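Local coordinates for hydroxyethylphosphonate dioxygenase (Streptomyces albus, PDB 6B9R), which binds 2-hydroxyethylphosphonate at an iron centre and probably cleaves its carbon–carbon bond with dioxygen, giving hydroxymethylphosphonate and formate, at residues R33-D38 / G44-Y49. Sequence-based numbering, arbitrary orientation.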
loop_
_atom_site.group_PDB
_atom_site.type_symbol
_atom_site.label_atom_id
_atom_site.label_comp_id
_atom_site.label_asym_id
_atom_site.label_seq_id
_atom_site.Cartn_x
_atom_site.Cartn_y
_atom_site.Cartn_z
ATOM N N ARG A 33 -12.923 29.292 4.742
ATOM C CA ARG A 33 -14.330 29.628 4.958
ATOM C C ARG A 33 -15.242 28.450 4.634
ATOM O O ARG A 33 -16.192 28.163 5.376
ATOM C CB ARG A 33 -14.716 30.848 4.117
ATOM C CG ARG A 33 -13.798 32.062 4.296
ATOM C CD ARG A 33 -13.970 32.738 5.677
ATOM N NE ARG A 33 -13.125 32.093 6.679
ATOM C CZ ARG A 33 -11.840 32.381 6.867
ATOM N NH1 ARG A 33 -11.137 31.729 7.783
ATOM N NH2 ARG A 33 -11.258 33.331 6.138
ATOM N N ALA A 34 -14.977 27.746 3.531
ATOM C CA ALA A 34 -15.815 26.594 3.203
ATOM C C ALA A 34 -15.673 25.485 4.245
ATOM O O ALA A 34 -16.659 24.827 4.601
ATOM C CB ALA A 34 -15.471 26.079 1.804
ATOM N N ALA A 35 -14.458 25.257 4.752
ATOM C CA ALA A 35 -14.282 24.187 5.738
ATOM C C ALA A 35 -15.002 24.517 7.047
ATOM O O ALA A 35 -15.588 23.627 7.681
ATOM C CB ALA A 35 -12.792 23.921 5.986
ATOM N N GLU A 36 -14.961 25.784 7.469
ATOM C CA GLU A 36 -15.690 26.192 8.669
ATOM C C GLU A 36 -17.184 25.963 8.504
ATOM O O GLU A 36 -17.859 25.500 9.433
ATOM C CB GLU A 36 -15.409 27.669 8.983
ATOM C CG GLU A 36 -13.959 27.950 9.409
ATOM C CD GLU A 36 -13.526 29.381 9.128
ATOM O OE1 GLU A 36 -14.342 30.165 8.593
ATOM O OE2 GLU A 36 -12.361 29.717 9.433
ATOM N N ALA A 37 -17.725 26.305 7.332
ATOM C CA ALA A 37 -19.147 26.097 7.082
ATOM C C ALA A 37 -19.498 24.617 7.105
ATOM O O ALA A 37 -20.494 24.223 7.721
ATOM C CB ALA A 37 -19.545 26.723 5.746
ATOM N N ASP A 38 -18.683 23.778 6.454
ATOM C CA ASP A 38 -18.956 22.341 6.433
ATOM C C ASP A 38 -18.822 21.717 7.821
ATOM O O ASP A 38 -19.587 20.812 8.179
ATOM C CB ASP A 38 -18.011 21.622 5.466
ATOM C CG ASP A 38 -18.249 21.984 4.013
ATOM O OD1 ASP A 38 -19.248 22.672 3.703
ATOM O OD2 ASP A 38 -17.411 21.597 3.175
ATOM N N GLY A 44 -13.768 32.187 10.666
ATOM C CA GLY A 44 -12.423 32.661 10.901
ATOM C C GLY A 44 -11.511 31.733 11.687
ATOM O O GLY A 44 -10.329 32.058 11.843
ATOM N N SER A 45 -11.994 30.582 12.161
ATOM C CA SER A 45 -11.229 29.775 13.105
ATOM C C SER A 45 -10.397 28.662 12.468
ATOM O O SER A 45 -9.566 28.071 13.165
ATOM C CB SER A 45 -12.161 29.146 14.147
ATOM O OG SER A 45 -13.042 28.211 13.544
ATOM N N PHE A 46 -10.579 28.358 11.180
ATOM C CA PHE A 46 -9.956 27.148 10.638
ATOM C C PHE A 46 -8.438 27.203 10.768
ATOM O O PHE A 46 -7.793 26.186 11.059
ATOM C CB PHE A 46 -10.375 26.933 9.179
ATOM C CG PHE A 46 -10.055 25.548 8.654
ATOM C CD1 PHE A 46 -10.701 24.426 9.169
ATOM C CD2 PHE A 46 -9.118 25.367 7.644
ATOM C CE1 PHE A 46 -10.408 23.146 8.687
ATOM C CE2 PHE A 46 -8.821 24.084 7.164
ATOM C CZ PHE A 46 -9.476 22.987 7.684
ATOM N N GLY A 47 -7.855 28.391 10.589
ATOM C CA GLY A 47 -6.422 28.543 10.751
ATOM C C GLY A 47 -5.928 28.208 12.145
ATOM O O GLY A 47 -4.777 27.804 12.314
ATOM N N ASP A 48 -6.785 28.360 13.163
ATOM C CA ASP A 48 -6.371 27.997 14.517
ATOM C C ASP A 48 -6.281 26.487 14.703
ATOM O O ASP A 48 -5.477 26.009 15.514
ATOM C CB ASP A 48 -7.330 28.591 15.535
ATOM C CG ASP A 48 -7.299 30.105 15.535
ATOM O OD1 ASP A 48 -6.189 30.676 15.571
ATOM O OD2 ASP A 48 -8.378 30.718 15.469
ATOM N N TYR A 49 -7.097 25.723 13.979
ATOM C CA TYR A 49 -6.989 24.268 14.039
ATOM C C TYR A 49 -5.833 23.763 13.190
ATOM O O TYR A 49 -5.156 22.793 13.558
ATOM C CB TYR A 49 -8.300 23.632 13.580
ATOM C CG TYR A 49 -9.428 23.908 14.522
ATOM C CD1 TYR A 49 -9.600 23.135 15.662
ATOM C CD2 TYR A 49 -10.297 24.968 14.305
ATOM C CE1 TYR A 49 -10.617 23.385 16.542
ATOM C CE2 TYR A 49 -11.320 25.237 15.190
ATOM C CZ TYR A 49 -11.478 24.435 16.304
ATOM O OH TYR A 49 -12.492 24.678 17.194
HETATM O O HOH W 1 -8.575 30.864 9.161
#
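E36 runs out extended beyond CG (chi2 155°), which carries its carboxylate across to the backbone of G44 and F46, while F46, with CG anti to its own N (chi1 -166°), swings its ring over A35. The carboxylate is shared by two sets of donors. From the 44-49 side, F46 N gives a nearly straight bond to the anti lone pair of E36 OE2, 2.8 Å away. G44 N reaches E36 OE1 at 3.0 Å, coming from well above the carboxylate plane. R33, one helical turn back, takes the same group side-on in a salt bridge. Its NE lies 3.0 Å from E36 OE1, on the opposite face of the plane from G44 N, and its NH1 lies 2.9 Å from E36 OE2; both bonds are on the syn side, though tilted out of the carboxylate plane. Each oxygen of this buried acid thus has two donors, and the guanidinium is likely to keep it ionised. R33 NH1 also packs against G44 CA, and a water bound to G47 N makes weak bonds with that same NH1 and with G44 O. A glutamine in place of E36 would probably lose the salt bridge and set an amide NH2 against donors that need an acceptor, leaving either R33 or a backbone N-H without its mate. Beside the carboxylate, the methyl of A35 sits over the centre of the F46 ring, a CH-pi contact of 3.8 Å from A35 CB to the centroid. L21 and A25 of helix 10-27 also touch F46, and W68 touches A35. Short helices 32-39 and 46-51, joined by a short loop and backed by helix 10-27, form an arrangement resembling the helix-turn-helix pair of Cro/C1-type domains.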